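Side-chain contacts in tudor and KH domain-containing protein homolog (Drosophila melanogaster, PDB 5YGB), which takes part in piRNA metabolism and transposon silencing, its extended Tudor domain binding the N-terminal tail of Piwi, and probably recruits Piwi proteins to the biogenesis machinery: residues Q59-V64 / I91-V96; C126-V131 / D207-Q212. The protein carries 1 engineered substitution. All coordinates share one frame; numbering follows the deposited sequence.

The chain enters through strands 5-12 and 17-22, which belong to the same five-stranded sheet as strand 124-128 of contact 2, and runs through helix 25-41 before reaching strand 60-65. Contact 1 closes the first loop here: strand 70-81 pairs with both 60-65 and 89-95, and the contact joins these two strands face to face across the curled Tudor sheet. Contact 2 opens only after that loop has ended, so the two stand in series, neither nesting nor crossing. Its longer loop, 75 residues between the segments, ties the end of strand 124-128 to helix 205-211, close to the C terminus. The centres of contact 1 and contact 2 are about 31 Å apart, on opposite sides of the chain's centre.

Contact 1 (Q59-V64 / I91-V96); sequences QIVAAV and IDLYFV
Strands 60-64 and 91-95 cross nearly at right angles (92° between their directions), their short axes 9.0 Å apart at closest, and Ala63 stands nearest to Leu93 with its CA 8.5 Å from the CA of Leu93. No hydrogen bond joins the two segments; the contact is made by apolar side chains. Leu93 supplies both methyls of its isopropyl end: CD1 presses on Ala63 CB at 3.4 Å, tighter than usual for two carbons, while CD2 meets Val61 CG2 at 4.0 Å, the Leu93 and Val61 side chains crossing at about a right angle. With Leu93 CG beside the backbone N and opposite the carbonyl carbon (chi1 -67°), the two methyls are carried forward to Ala63 and Val61. This is the inside of the strongly bent antiparallel Tudor barrel, an SH3-like fold in which strand 70-81 lies between these two strands in the sheet. Ile109 of strand 109-111 touches both Val61 and Leu93 and continues the same buried layer. Farther along, the Phe95 ring brings its CE2 to 4.4 Å from Ala63 CB; Ala63 O lies at the ring's edge, near its plane, and Tyr72 packs against Phe95 from strand 70-81.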
loop_
_atom_site.group_PDB
_atom_site.type_symbol
_atom_site.label_atom_id
_atom_site.label_comp_id
_atom_site.label_asym_id
_atom_site.label_seq_id
_atom_site.Cartn_x
_atom_site.Cartn_y
_atom_site.Cartn_z
ATOM N N GLN A 59 14.472 8.605 0.330
ATOM C CA GLN A 59 14.688 8.535 1.770
ATOM C C GLN A 59 13.551 7.781 2.452
ATOM O O GLN A 59 12.386 7.962 2.102
ATOM C CB GLN A 59 14.813 9.943 2.344
ATOM C CG GLN A 59 15.331 10.024 3.780
ATOM C CD GLN A 59 15.412 11.465 4.265
ATOM O OE1 GLN A 59 15.095 12.393 3.528
ATOM N NE2 GLN A 59 15.823 11.655 5.517
ATOM N N ILE A 60 13.895 6.938 3.419
ATOM C CA ILE A 60 12.896 6.251 4.229
ATOM C C ILE A 60 12.766 6.999 5.539
ATOM O O ILE A 60 13.751 7.202 6.261
ATOM C CB ILE A 60 13.272 4.790 4.478
ATOM C CG1 ILE A 60 13.561 4.064 3.159
ATOM C CG2 ILE A 60 12.160 4.076 5.204
ATOM C CD1 ILE A 60 12.421 4.089 2.151
ATOM N N VAL A 61 11.545 7.412 5.844
ATOM C CA VAL A 61 11.262 8.287 6.978
ATOM C C VAL A 61 10.136 7.723 7.841
ATOM O O VAL A 61 9.539 6.685 7.510
ATOM C CB VAL A 61 10.885 9.716 6.496
ATOM C CG1 VAL A 61 12.027 10.340 5.707
ATOM C CG2 VAL A 61 9.626 9.677 5.630
ATOM N N ALA A 62 9.869 8.391 8.961
ATOM C CA ALA A 62 8.695 8.137 9.787
ATOM C C ALA A 62 7.702 9.259 9.547
ATOM O O ALA A 62 8.105 10.420 9.503
ATOM C CB ALA A 62 9.072 8.060 11.262
ATOM N N ALA A 63 6.423 8.940 9.392
ATOM C CA ALA A 63 5.430 9.985 9.162
ATOM C C ALA A 63 4.137 9.680 9.862
ATOM O O ALA A 63 3.688 8.518 9.903
ATOM C CB ALA A 63 5.177 10.156 7.666
ATOM N N VAL A 64 3.511 10.727 10.385
ATOM C CA VAL A 64 2.209 10.556 11.009
ATOM C C VAL A 64 1.133 10.845 9.975
ATOM O O VAL A 64 1.202 11.832 9.237
ATOM C CB VAL A 64 2.026 11.460 12.262
ATOM C CG1 VAL A 64 2.191 12.939 11.926
ATOM C CG2 VAL A 64 0.673 11.201 12.914
ATOM N N ILE A 91 5.604 16.961 0.573
ATOM C CA ILE A 91 6.311 15.696 0.373
ATOM C C ILE A 91 5.338 14.595 -0.007
ATOM O O ILE A 91 4.366 14.350 0.703
ATOM C CB ILE A 91 7.080 15.272 1.648
ATOM C CG1 ILE A 91 7.890 16.440 2.207
ATOM C CG2 ILE A 91 7.944 14.039 1.397
ATOM C CD1 ILE A 91 9.062 16.819 1.366
ATOM N N ASP A 92 5.589 13.953 -1.139
ATOM C CA ASP A 92 4.806 12.808 -1.594
ATOM C C ASP A 92 5.398 11.541 -0.955
ATOM O O ASP A 92 6.541 11.176 -1.254
ATOM C CB ASP A 92 4.842 12.749 -3.129
ATOM C CG ASP A 92 3.889 11.732 -3.721
ATOM O OD1 ASP A 92 3.126 11.096 -2.971
ATOM O OD2 ASP A 92 3.893 11.606 -4.970
ATOM N N LEU A 93 4.621 10.895 -0.084
ATOM C CA LEU A 93 5.063 9.709 0.649
ATOM C C LEU A 93 4.356 8.449 0.192
ATOM O O LEU A 93 3.137 8.454 0.026
ATOM C CB LEU A 93 4.813 9.883 2.143
ATOM C CG LEU A 93 5.624 10.956 2.863
ATOM C CD1 LEU A 93 5.231 10.971 4.322
ATOM C CD2 LEU A 93 7.118 10.730 2.712
ATOM N N TYR A 94 5.120 7.375 0.011
ATOM C CA TYR A 94 4.573 6.041 -0.220
ATOM C C TYR A 94 4.717 5.254 1.086
ATOM O O TYR A 94 5.825 5.107 1.608
ATOM C CB TYR A 94 5.304 5.362 -1.390
ATOM C CG TYR A 94 5.017 3.884 -1.502
ATOM C CD1 TYR A 94 3.761 3.435 -1.887
ATOM C CD2 TYR A 94 5.997 2.933 -1.216
ATOM C CE1 TYR A 94 3.485 2.082 -1.976
ATOM C CE2 TYR A 94 5.729 1.582 -1.309
ATOM C CZ TYR A 94 4.466 1.169 -1.676
ATOM O OH TYR A 94 4.190 -0.188 -1.743
ATOM N N PHE A 95 3.608 4.771 1.640
ATOM C CA PHE A 95 3.631 4.081 2.933
ATOM C C PHE A 95 3.995 2.616 2.699
ATOM O O PHE A 95 3.161 1.800 2.315
ATOM C CB PHE A 95 2.289 4.279 3.655
ATOM C CG PHE A 95 2.123 5.679 4.175
ATOM C CD1 PHE A 95 1.746 6.709 3.333
ATOM C CD2 PHE A 95 2.428 5.981 5.485
ATOM C CE1 PHE A 95 1.626 8.002 3.809
ATOM C CE2 PHE A 95 2.310 7.273 5.964
ATOM C CZ PHE A 95 1.909 8.281 5.121
ATOM N N VAL A 96 5.269 2.287 2.928
ATOM C CA VAL A 96 5.868 1.054 2.438
ATOM C C VAL A 96 5.248 -0.214 3.031
ATOM O O VAL A 96 5.355 -1.280 2.432
ATOM C CB VAL A 96 7.411 1.037 2.694
ATOM C CG1 VAL A 96 8.090 2.199 1.984
ATOM C CG2 VAL A 96 7.735 1.060 4.183
#

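Contact 2 (C126-V131 / D207-Q212); sequences CFLANV and DLMITQ
Leu128, the last residue of strand 124-128, reaches helix 205-211 first: in one of the two conformers deposited for Met209, Leu128 CD2 lies 4.2 Å from Met209 SD, an apolar touch that may not hold for the other. CG stands opposite the backbone nitrogen of Leu128 (chi1 -169°), which swings the isopropyl end toward the helix. Phe150 of helix 144-154 touches both residues. At Asn130 the backbone takes a positive phi (69°), and it is the carbonyl that makes the contact, Asn130 O sitting 3.9 Å from Ile210 CD1. Val131 follows with CG1 at 4.1 Å from the same Ile210 CD1, the two side chains set at a slant to each other, while Trp142 touches Val131 from a loop. Thus one methyl at the end of Ile210 meets both the Asn130 carbonyl and the Val131 side chain just past strand 124-128. Within the helix, Asp207 O accepts from Thr211 N and from Thr211 OG1 (2.8 Å), which approach from opposite faces of its carbonyl plane. Here the short helix 205-211, late in this chain, packs against the end of a strand in the five-stranded sheet that accompanies the Tudor barrel, consistent with the SN-like part of an extended Tudor domain.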
loop_
_atom_site.group_PDB
_atom_site.type_symbol
_atom_site.label_atom_id
_atom_site.label_comp_id
_atom_site.label_asym_id
_atom_site.label_seq_id
_atom_site.Cartn_x
_atom_site.Cartn_y
_atom_site.Cartn_z
ATOM N N CYS A 126 0.040 -5.631 -6.371
ATOM C CA CYS A 126 -0.439 -6.747 -7.190
ATOM C C CYS A 126 -1.523 -6.270 -8.122
ATOM O O CYS A 126 -2.072 -5.180 -7.959
ATOM C CB CYS A 126 -1.036 -7.866 -6.332
ATOM S SG CYS A 126 0.032 -8.626 -5.108
ATOM N N PHE A 127 -1.857 -7.120 -9.089
ATOM C CA PHE A 127 -3.112 -6.987 -9.818
ATOM C C PHE A 127 -3.906 -8.286 -9.715
ATOM O O PHE A 127 -3.345 -9.344 -9.416
ATOM C CB PHE A 127 -2.857 -6.582 -11.292
ATOM C CG PHE A 127 -2.223 -7.659 -12.156
ATOM C CD1 PHE A 127 -0.847 -7.848 -12.158
ATOM C CD2 PHE A 127 -2.997 -8.427 -13.012
ATOM C CE1 PHE A 127 -0.258 -8.806 -12.970
ATOM C CE2 PHE A 127 -2.409 -9.385 -13.826
ATOM C CZ PHE A 127 -1.037 -9.569 -13.801
ATOM N N LEU A 128 -5.213 -8.192 -9.920
ATOM C CA LEU A 128 -6.061 -9.376 -9.909
ATOM C C LEU A 128 -5.959 -10.044 -11.267
ATOM O O LEU A 128 -6.293 -9.436 -12.275
ATOM C CB LEU A 128 -7.517 -9.017 -9.595
ATOM C CG LEU A 128 -8.463 -10.180 -9.287
ATOM C CD1 LEU A 128 -8.041 -10.851 -7.979
ATOM C CD2 LEU A 128 -9.905 -9.680 -9.215
ATOM N N ALA A 129 -5.472 -11.280 -11.301
ATOM C CA ALA A 129 -5.291 -11.982 -12.572
ATOM C C ALA A 129 -6.611 -12.291 -13.277
ATOM O O ALA A 129 -7.653 -12.464 -12.643
ATOM C CB ALA A 129 -4.511 -13.263 -12.345
ATOM N N ASN A 130 -6.540 -12.332 -14.605
ATOM C CA ASN A 130 -7.614 -12.850 -15.464
ATOM C C ASN A 130 -8.887 -12.005 -15.503
ATOM O O ASN A 130 -9.962 -12.515 -15.833
ATOM C CB ASN A 130 -7.959 -14.287 -15.056
ATOM C CG ASN A 130 -6.754 -15.218 -15.123
ATOM O OD1 ASN A 130 -6.020 -15.224 -16.115
ATOM N ND2 ASN A 130 -6.543 -15.998 -14.071
ATOM N N VAL A 131 -8.768 -10.717 -15.191
ATOM C CA VAL A 131 -9.882 -9.782 -15.344
ATOM C C VAL A 131 -9.486 -8.510 -16.086
ATOM O O VAL A 131 -8.315 -8.114 -16.115
ATOM C CB VAL A 131 -10.486 -9.351 -13.980
ATOM C CG1 VAL A 131 -10.963 -10.552 -13.186
ATOM C CG2 VAL A 131 -9.482 -8.522 -13.176
ATOM N N ASP A 207 -13.772 -14.469 -10.288
ATOM C CA ASP A 207 -14.955 -15.106 -10.847
ATOM C C ASP A 207 -16.232 -14.491 -10.284
ATOM O O ASP A 207 -17.233 -14.392 -11.003
ATOM C CB ASP A 207 -14.914 -16.615 -10.608
ATOM C CG ASP A 207 -13.928 -17.316 -11.532
ATOM O OD1 ASP A 207 -13.612 -16.751 -12.599
ATOM O OD2 ASP A 207 -13.461 -18.421 -11.192
ATOM N N LEU A 208 -16.211 -14.067 -9.025
ATOM C CA LEU A 208 -17.345 -13.333 -8.470
ATOM C C LEU A 208 -17.563 -12.014 -9.219
ATOM O O LEU A 208 -18.697 -11.669 -9.559
ATOM C CB LEU A 208 -17.141 -13.073 -6.980
ATOM C CG LEU A 208 -17.272 -14.293 -6.078
ATOM C CD1 LEU A 208 -16.823 -13.951 -4.665
ATOM C CD2 LEU A 208 -18.712 -14.801 -6.072
ATOM N N MET A 209 -16.489 -11.284 -9.495
ATOM C CA MET A 209 -16.639 -10.018 -10.198
ATOM C C MET A 209 -17.138 -10.212 -11.629
ATOM O O MET A 209 -17.990 -9.457 -12.080
ATOM C CB MET A 209 -15.330 -9.242 -10.190
ATOM C CG MET A 209 -14.934 -8.774 -8.799
ATOM S SD MET A 209 -13.558 -7.617 -8.813
ATOM C CE MET A 209 -14.271 -6.204 -9.664
ATOM N N ILE A 210 -16.642 -11.235 -12.322
ATOM C CA ILE A 210 -17.069 -11.504 -13.689
ATOM C C ILE A 210 -18.525 -11.955 -13.725
ATOM O O ILE A 210 -19.324 -11.416 -14.490
ATOM C CB ILE A 210 -16.174 -12.576 -14.355
ATOM C CG1 ILE A 210 -14.765 -12.016 -14.555
ATOM C CG2 ILE A 210 -16.754 -12.993 -15.702
ATOM C CD1 ILE A 210 -13.723 -13.068 -14.954
ATOM N N THR A 211 -18.887 -12.932 -12.901
ATOM C CA THR A 211 -20.243 -13.484 -12.967
ATOM C C THR A 211 -21.300 -12.488 -12.501
ATOM O O THR A 211 -22.476 -12.649 -12.819
ATOM C CB THR A 211 -20.398 -14.769 -12.130
ATOM O OG1 THR A 211 -20.003 -14.526 -10.772
ATOM C CG2 THR A 211 -19.561 -15.901 -12.712
ATOM N N GLN A 212 -20.893 -11.467 -11.755
ATOM C CA GLN A 212 -21.844 -10.479 -11.254
ATOM C C GLN A 212 -21.773 -9.141 -11.999
ATOM O O GLN A 212 -22.402 -8.163 -11.593
ATOM C CB GLN A 212 -21.636 -10.284 -9.748
ATOM C CG GLN A 212 -21.950 -11.557 -8.968
ATOM C CD GLN A 212 -21.747 -11.433 -7.470
ATOM O OE1 GLN A 212 -21.760 -10.338 -6.910
ATOM N NE2 GLN A 212 -21.573 -12.570 -6.811
#